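Local coordinates for protein particle-associated glycoside hydrolase (Acinetobacter phage Fri1, PDB 6C72) that probably degrades the capsular polysaccharide of Acinetobacter baumannii as a phage tailspike depolymerase, helping the virus to enter its host, at residues K500-V505 with R563-A568; T541-N546 with Y558-R563. One frame throughout, in Å; residues are numbered along the deposited sequence.

Contact 1. Residues K500-V505 with R563-A568; sequences KEVLTV and RTLSLA
Lys500-Thr504 and Thr564-Ala568 run antiparallel, their axes 4.4 Å apart at closest approach, and the ladder shifts by one residue where Val502 and Leu503 both face Leu565. Lys500 and Leu567 exchange N-H...O bonds at one end. At the shift, Leu565 is gripped twice: its O takes the N-H of Val502 at 2.9 Å, almost straight at 175°, and its N donates to Leu503 O at 2.8 Å. On the outer face, the Thr504 and Thr564 hydroxyls meet, OG1 to OG1 2.8 Å. Further along it, Glu501 lays its CG against Ser566 OG (3.3 Å) and Thr564 CG2. Toward the interior, Val502 CG2 rests on CG of both Leu565 and Leu567, while Leu503 CD1 touches Leu565 CB at 4.0 Å. Past the last pair, Arg563, its chain bent at chi3 (42°), curls back to put NE 2.9 Å from Val505 O, which lies 22° out of the guanidinium plane; NH2 adds a weak bond to the same oxygen. Val581 and Val579 of strand 576-585 pack on Leu503 and Leu567 respectively. This is a classic beta bulge in an antiparallel pair, part of the C-terminal beta domain.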
ATOM      1  N   LYS A 500      55.602  18.418 -22.870  1.00 45.40           N
ATOM      2  CA  LYS A 500      54.203  18.289 -23.249  1.00 44.93           C
ATOM      3  C   LYS A 500      53.373  19.244 -22.401  1.00 44.65           C
ATOM      4  O   LYS A 500      53.463  19.220 -21.172  1.00 45.10           O
ATOM      5  CB  LYS A 500      53.741  16.840 -23.067  1.00 45.50           C
ATOM      6  CG  LYS A 500      52.252  16.670 -22.917  1.00 45.16           C
ATOM      7  CD  LYS A 500      51.828  15.203 -23.097  1.00 45.64           C
ATOM      8  CE  LYS A 500      52.499  14.287 -22.071  1.00 46.54           C
ATOM      9  NZ  LYS A 500      51.723  13.026 -21.878  1.00 46.85           N
ATOM     10  N   GLU A 501      52.592  20.100 -23.057  1.00 42.58           N
ATOM     11  CA  GLU A 501      51.649  20.952 -22.345  1.00 42.46           C
ATOM     12  C   GLU A 501      50.610  20.094 -21.634  1.00 42.99           C
ATOM     13  O   GLU A 501      49.973  19.246 -22.256  1.00 43.13           O
ATOM     14  CB  GLU A 501      50.958  21.906 -23.326  1.00 41.92           C
ATOM     15  CG  GLU A 501      51.842  23.004 -23.910  1.00 41.33           C
ATOM     16  CD  GLU A 501      51.106  23.884 -24.925  1.00 40.98           C
ATOM     17  OE1 GLU A 501      50.115  23.404 -25.518  1.00 41.16           O
ATOM     18  OE2 GLU A 501      51.505  25.059 -25.131  1.00 40.60           O
ATOM     19  N   VAL A 502      50.432  20.308 -20.326  1.00 27.99           N
ATOM     20  CA  VAL A 502      49.505  19.476 -19.561  1.00 28.55           C
ATOM     21  C   VAL A 502      48.331  20.299 -19.027  1.00 28.60           C
ATOM     22  O   VAL A 502      47.210  19.789 -18.948  1.00 29.00           O
ATOM     23  CB  VAL A 502      50.206  18.726 -18.406  1.00 29.14           C
ATOM     24  CG1 VAL A 502      51.257  17.750 -18.928  1.00 29.43           C
ATOM     25  CG2 VAL A 502      50.819  19.709 -17.402  1.00 29.02           C
ATOM     26  N   LEU A 503      48.549  21.569 -18.664  1.00 30.49           N
ATOM     27  CA  LEU A 503      47.455  22.340 -18.076  1.00 30.76           C
ATOM     28  C   LEU A 503      47.700  23.833 -18.218  1.00 30.43           C
ATOM     29  O   LEU A 503      48.818  24.281 -18.481  1.00 29.89           O
ATOM     30  CB  LEU A 503      47.248  22.002 -16.595  1.00 31.16           C
ATOM     31  CG  LEU A 503      48.407  22.278 -15.625  1.00 30.95           C
ATOM     32  CD1 LEU A 503      48.391  23.698 -15.087  1.00 30.71           C
ATOM     33  CD2 LEU A 503      48.372  21.282 -14.469  1.00 31.47           C
ATOM     34  N   THR A 504      46.626  24.599 -18.019  1.00 29.28           N
ATOM     35  CA  THR A 504      46.657  26.057 -17.983  1.00 29.33           C
ATOM     36  C   THR A 504      45.896  26.512 -16.747  1.00 30.05           C
ATOM     37  O   THR A 504      44.713  26.190 -16.594  1.00 30.84           O
ATOM     38  CB  THR A 504      46.028  26.647 -19.248  1.00 29.62           C
ATOM     39  OG1 THR A 504      46.804  26.261 -20.387  1.00 28.87           O
ATOM     40  CG2 THR A 504      45.981  28.154 -19.186  1.00 30.01           C
ATOM     41  N   VAL A 505      46.566  27.251 -15.869  1.00 28.75           N
ATOM     42  CA  VAL A 505      45.951  27.721 -14.629  1.00 29.41           C
ATOM     43  C   VAL A 505      45.082  28.934 -14.949  1.00 30.49           C
ATOM     44  O   VAL A 505      45.408  29.710 -15.860  1.00 30.44           O
ATOM     45  CB  VAL A 505      47.008  28.047 -13.557  1.00 28.79           C
ATOM     46  CG1 VAL A 505      47.782  26.797 -13.168  1.00 28.22           C
ATOM     47  CG2 VAL A 505      47.955  29.116 -14.061  1.00 28.29           C
ATOM     48  N   ARG A 563      50.673  31.043 -18.435  1.00 33.86           N
ATOM     49  CA  ARG A 563      49.939  30.246 -17.464  1.00 33.28           C
ATOM     50  C   ARG A 563      49.819  28.780 -17.867  1.00 32.21           C
ATOM     51  O   ARG A 563      49.095  28.022 -17.210  1.00 31.48           O
ATOM     52  CB  ARG A 563      48.556  30.857 -17.243  1.00 33.71           C
ATOM     53  CG  ARG A 563      48.579  32.011 -16.261  1.00 34.76           C
ATOM     54  CD  ARG A 563      47.477  33.025 -16.535  1.00 35.74           C
ATOM     55  NE  ARG A 563      46.226  32.362 -16.859  1.00 34.82           N
ATOM     56  CZ  ARG A 563      45.545  32.530 -17.985  1.00 35.00           C
ATOM     57  NH1 ARG A 563      45.972  33.374 -18.921  1.00 35.91           N
ATOM     58  NH2 ARG A 563      44.428  31.844 -18.160  1.00 34.26           N
ATOM     59  N   THR A 564      50.495  28.369 -18.934  1.00 36.28           N
ATOM     60  CA  THR A 564      50.462  26.990 -19.407  1.00 35.55           C
ATOM     61  C   THR A 564      51.703  26.240 -18.945  1.00 35.22           C
ATOM     62  O   THR A 564      52.827  26.634 -19.269  1.00 35.49           O
ATOM     63  CB  THR A 564      50.346  26.966 -20.927  1.00 35.55           C
ATOM     64  OG1 THR A 564      49.091  27.546 -21.291  1.00 35.73           O
ATOM     65  CG2 THR A 564      50.434  25.548 -21.474  1.00 34.97           C
ATOM     66  N   LEU A 565      51.492  25.125 -18.246  1.00 30.74           N
ATOM     67  CA  LEU A 565      52.575  24.305 -17.722  1.00 30.28           C
ATOM     68  C   LEU A 565      52.874  23.155 -18.672  1.00 30.30           C
ATOM     69  O   LEU A 565      51.953  22.487 -19.146  1.00 30.21           O
ATOM     70  CB  LEU A 565      52.216  23.754 -16.344  1.00 29.24           C
ATOM     71  CG  LEU A 565      53.158  22.684 -15.798  1.00 28.76           C
ATOM     72  CD1 LEU A 565      54.558  23.238 -15.601  1.00 29.38           C
ATOM     73  CD2 LEU A 565      52.603  22.127 -14.492  1.00 27.62           C
ATOM     74  N   SER A 566      54.159  22.923 -18.943  1.00 29.43           N
ATOM     75  CA  SER A 566      54.615  21.782 -19.724  1.00 29.45           C
ATOM     76  C   SER A 566      55.554  20.932 -18.885  1.00 29.26           C
ATOM     77  O   SER A 566      56.372  21.458 -18.121  1.00 29.23           O
ATOM     78  CB  SER A 566      55.327  22.231 -20.998  1.00 29.68           C
ATOM     79  OG  SER A 566      54.428  22.916 -21.851  1.00 29.68           O
ATOM     80  N   LEU A 567      55.445  19.619 -19.037  1.00 33.03           N
ATOM     81  CA  LEU A 567      56.236  18.675 -18.262  1.00 32.86           C
ATOM     82  C   LEU A 567      56.935  17.708 -19.199  1.00 33.41           C
ATOM     83  O   LEU A 567      56.506  17.496 -20.335  1.00 33.57           O
ATOM     84  CB  LEU A 567      55.378  17.887 -17.272  1.00 32.12           C
ATOM     85  CG  LEU A 567      54.606  18.692 -16.234  1.00 31.36           C
ATOM     86  CD1 LEU A 567      53.819  17.741 -15.319  1.00 30.58           C
ATOM     87  CD2 LEU A 567      55.536  19.594 -15.426  1.00 31.55           C
ATOM     88  N   ALA A 568      58.034  17.136 -18.718  1.00 26.19           N
ATOM     89  CA  ALA A 568      58.751  16.125 -19.483  1.00 26.71           C
ATOM     90  C   ALA A 568      59.494  15.216 -18.515  1.00 26.92           C
ATOM     91  O   ALA A 568      59.838  15.623 -17.401  1.00 26.77           O
ATOM     92  CB  ALA A 568      59.732  16.748 -20.482  1.00 26.95           C
TER

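Contact 2. Residues T541-N546 with Y558-R563; sequences TITAHN and YSWSGR. With ZN (zinc ion), chain J.
Packing comes first, with Thr543 set over Trp560: the methyl CG2 stands 3.8 Å from the centroid of the indole five-membered ring and only 4° off its normal, a clear CH-pi contact. Chi1 of 68° turns OG1 of Thr543 in between its backbone N and carbonyl carbon and leaves CG2 to meet the ring. At the hairpin end, Thr541 OG1 lies 3.2 Å from both CG and CD of Arg563, an oxygen against aliphatic carbons; Thr541 OG1 hydrogen-bonds to Ser536 OG.

The aromatic contact joins His545 and Tyr558, whose planes are inclined at 44°. Tyr558 OH sits over one face of the imidazole, 3.3 Å from His545 CG. Metal binding is the job of the same imidazole: His545 NE2 holds a zinc ion at 2.2 Å.

Solvent supplies a polar link. One water weakly donates to Ala544 O at 3.1 Å and weakly accepts from Trp560 NE1 at 2.9 Å. Ile542 packs on Asp551, and Ala544 on Ile549, of a second subunit.

Side-chain packing and a weak water bridge, rather than direct hydrogen bonding, thus join strand 541-550 of the six-stranded sheet to strand 556-561 of the four-stranded one, across the space between the sheets. Tyr558 OH, bonded to Glu547 OE2 and lying over the imidazole, probably helps to orient the ring that offers NE2 to zinc.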
ATOM      1  N   THR A 541      50.996  37.089 -14.200  1.00 35.50           N
ATOM      2  CA  THR A 541      51.274  35.823 -13.537  1.00 34.39           C
ATOM      3  C   THR A 541      52.712  35.761 -13.030  1.00 32.80           C
ATOM      4  O   THR A 541      53.641  36.130 -13.755  1.00 32.57           O
ATOM      5  CB  THR A 541      51.014  34.673 -14.511  1.00 34.51           C
ATOM      6  OG1 THR A 541      49.611  34.593 -14.777  1.00 35.67           O
ATOM      7  CG2 THR A 541      51.513  33.365 -13.957  1.00 33.11           C
ATOM      8  N   ILE A 542      52.888  35.304 -11.784  1.00 35.31           N
ATOM      9  CA  ILE A 542      54.194  35.005 -11.203  1.00 33.92           C
ATOM     10  C   ILE A 542      54.208  33.533 -10.807  1.00 32.88           C
ATOM     11  O   ILE A 542      53.193  33.001 -10.340  1.00 32.66           O
ATOM     12  CB  ILE A 542      54.504  35.892  -9.979  1.00 33.47           C
ATOM     13  CG1 ILE A 542      54.386  37.368 -10.347  1.00 34.40           C
ATOM     14  CG2 ILE A 542      55.912  35.621  -9.460  1.00 32.40           C
ATOM     15  CD1 ILE A 542      54.829  38.313  -9.236  1.00 34.02           C
ATOM     16  N   THR A 543      55.343  32.867 -11.018  1.00 30.20           N
ATOM     17  CA  THR A 543      55.510  31.465 -10.655  1.00 29.27           C
ATOM     18  C   THR A 543      56.687  31.299  -9.698  1.00 28.53           C
ATOM     19  O   THR A 543      57.547  32.178  -9.566  1.00 28.64           O
ATOM     20  CB  THR A 543      55.754  30.552 -11.874  1.00 29.48           C
ATOM     21  OG1 THR A 543      57.038  30.840 -12.458  1.00 29.54           O
ATOM     22  CG2 THR A 543      54.663  30.718 -12.914  1.00 30.58           C
ATOM     23  N   ALA A 544      56.699  30.153  -9.020  1.00 27.62           N
ATOM     24  CA  ALA A 544      57.804  29.749  -8.161  1.00 27.32           C
ATOM     25  C   ALA A 544      57.778  28.232  -8.077  1.00 27.06           C
ATOM     26  O   ALA A 544      56.756  27.599  -8.353  1.00 26.78           O
ATOM     27  CB  ALA A 544      57.716  30.374  -6.758  1.00 27.21           C
ATOM     28  N   HIS A 545      58.895  27.654  -7.653  1.00 33.62           N
ATOM     29  CA  HIS A 545      59.027  26.211  -7.620  1.00 33.73           C
ATOM     30  C   HIS A 545      59.693  25.811  -6.316  1.00 34.15           C
ATOM     31  O   HIS A 545      60.382  26.606  -5.678  1.00 34.21           O
ATOM     32  CB  HIS A 545      59.848  25.693  -8.816  1.00 34.03           C
ATOM     33  CG  HIS A 545      61.270  26.151  -8.803  1.00 34.44           C
ATOM     34  ND1 HIS A 545      61.703  27.265  -9.494  1.00 34.42           N
ATOM     35  CD2 HIS A 545      62.355  25.660  -8.157  1.00 34.94           C
ATOM     36  CE1 HIS A 545      62.998  27.434  -9.280  1.00 34.69           C
ATOM     37  NE2 HIS A 545      63.417  26.476  -8.470  1.00 35.05           N
ATOM     38  N   ASN A 546      59.473  24.558  -5.928  1.00 31.56           N
ATOM     39  CA  ASN A 546      60.085  23.972  -4.736  1.00 32.31           C
ATOM     40  C   ASN A 546      60.274  22.487  -5.032  1.00 33.08           C
ATOM     41  O   ASN A 546      59.315  21.710  -4.948  1.00 33.15           O
ATOM     42  CB  ASN A 546      59.219  24.186  -3.504  1.00 32.22           C
ATOM     43  CG  ASN A 546      59.778  23.487  -2.256  1.00 32.96           C
ATOM     44  OD1 ASN A 546      60.989  23.415  -2.053  1.00 33.34           O
ATOM     45  ND2 ASN A 546      58.880  22.940  -1.429  1.00 33.18           N
ATOM     46  N   TYR A 558      59.981  20.753 -15.851  1.00 29.15           N
ATOM     47  CA  TYR A 558      58.790  21.576 -15.966  1.00 28.80           C
ATOM     48  C   TYR A 558      59.157  22.903 -16.603  1.00 29.02           C
ATOM     49  O   TYR A 558      60.287  23.372 -16.484  1.00 29.08           O
ATOM     50  CB  TYR A 558      58.129  21.800 -14.600  1.00 28.19           C
ATOM     51  CG  TYR A 558      59.101  22.247 -13.545  1.00 28.00           C
ATOM     52  CD1 TYR A 558      59.377  23.593 -13.357  1.00 27.92           C
ATOM     53  CD2 TYR A 558      59.754  21.321 -12.740  1.00 28.15           C
ATOM     54  CE1 TYR A 558      60.262  24.007 -12.404  1.00 27.88           C
ATOM     55  CE2 TYR A 558      60.644  21.732 -11.778  1.00 28.35           C
ATOM     56  CZ  TYR A 558      60.896  23.075 -11.627  1.00 28.14           C
ATOM     57  OH  TYR A 558      61.784  23.497 -10.682  1.00 28.41           O
ATOM     58  N   SER A 559      58.187  23.502 -17.284  1.00 32.26           N
ATOM     59  CA  SER A 559      58.395  24.764 -17.975  1.00 32.50           C
ATOM     60  C   SER A 559      57.065  25.487 -18.081  1.00 32.69           C
ATOM     61  O   SER A 559      56.039  24.875 -18.386  1.00 32.70           O
ATOM     62  CB  SER A 559      58.986  24.554 -19.367  1.00 32.68           C
ATOM     63  OG  SER A 559      58.946  25.752 -20.120  1.00 32.80           O
ATOM     64  N   TRP A 560      57.096  26.784 -17.811  1.00 30.70           N
ATOM     65  CA  TRP A 560      55.936  27.654 -17.896  1.00 31.15           C
ATOM     66  C   TRP A 560      56.050  28.515 -19.144  1.00 31.53           C
ATOM     67  O   TRP A 560      57.127  29.042 -19.461  1.00 31.42           O
ATOM     68  CB  TRP A 560      55.815  28.559 -16.659  1.00 31.20           C
ATOM     69  CG  TRP A 560      55.375  27.849 -15.417  1.00 30.64           C
ATOM     70  CD1 TRP A 560      56.169  27.417 -14.389  1.00 29.82           C
ATOM     71  CD2 TRP A 560      54.034  27.492 -15.065  1.00 30.66           C
ATOM     72  NE1 TRP A 560      55.404  26.801 -13.428  1.00 29.18           N
ATOM     73  CE2 TRP A 560      54.090  26.836 -13.816  1.00 29.74           C
ATOM     74  CE3 TRP A 560      52.788  27.663 -15.685  1.00 31.09           C
ATOM     75  CZ2 TRP A 560      52.952  26.346 -13.180  1.00 29.45           C
ATOM     76  CZ3 TRP A 560      51.652  27.174 -15.043  1.00 30.40           C
ATOM     77  CH2 TRP A 560      51.745  26.518 -13.811  1.00 29.48           C
ATOM     78  N   SER A 561      54.935  28.644 -19.854  1.00 39.20           N
ATOM     79  CA  SER A 561      54.780  29.620 -20.927  1.00 39.56           C
ATOM     80  C   SER A 561      53.522  30.402 -20.574  1.00 40.20           C
ATOM     81  O   SER A 561      52.407  29.944 -20.841  1.00 40.14           O
ATOM     82  CB  SER A 561      54.668  28.941 -22.280  1.00 39.24           C
ATOM     83  OG  SER A 561      54.399  29.892 -23.291  1.00 39.54           O
ATOM     84  N   GLY A 562      53.698  31.561 -19.958  1.00 31.88           N
ATOM     85  CA  GLY A 562      52.556  32.242 -19.378  1.00 32.66           C
ATOM     86  C   GLY A 562      51.953  31.370 -18.287  1.00 32.41           C
ATOM     87  O   GLY A 562      52.631  30.942 -17.347  1.00 31.98           O
ATOM     88  N   ARG A 563      50.673  31.043 -18.435  1.00 33.86           N
ATOM     89  CA  ARG A 563      49.939  30.246 -17.464  1.00 33.28           C
ATOM     90  C   ARG A 563      49.819  28.780 -17.867  1.00 32.21           C
ATOM     91  O   ARG A 563      49.095  28.022 -17.210  1.00 31.48           O
ATOM     92  CB  ARG A 563      48.556  30.857 -17.243  1.00 33.71           C
ATOM     93  CG  ARG A 563      48.579  32.011 -16.261  1.00 34.76           C
ATOM     94  CD  ARG A 563      47.477  33.025 -16.535  1.00 35.74           C
ATOM     95  NE  ARG A 563      46.226  32.362 -16.859  1.00 34.82           N
ATOM     96  CZ  ARG A 563      45.545  32.530 -17.985  1.00 35.00           C
ATOM     97  NH1 ARG A 563      45.972  33.374 -18.921  1.00 35.91           N
ATOM     98  NH2 ARG A 563      44.428  31.844 -18.160  1.00 34.26           N
TER
HETATM   99 ZN    ZN J 807      65.324  25.645  -7.623  1.00 86.27          ZN
HETATM  100  O   HOH W   1      57.437  27.015 -11.324  1.00 29.97           O

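Contacts 1 and 2 sit about 9 Å apart, centre to centre, in the C-terminal beta domain, far from the parallel beta-helix strands. Along the chain the order is 500-505, 541-546, 558-563 and 563-568, and Arg563 belongs to both contacts. Strands 556-561 and 564-569 are consecutive neighbours in the four-stranded sheet, where a probable bond from Ser566 N to Ser559 O (2.8 Å) and Leu565 CB on Trp560 CZ3 join the contacts. Contact 1 pairs strands within that sheet; contact 2 reaches across to strand 541-550, outermost within this chain in the six-stranded sheet. Leu565 and Tyr558 against Leu532, and Trp560 against Val534, extend the apolar layer between sheets, consistent with a beta sandwich.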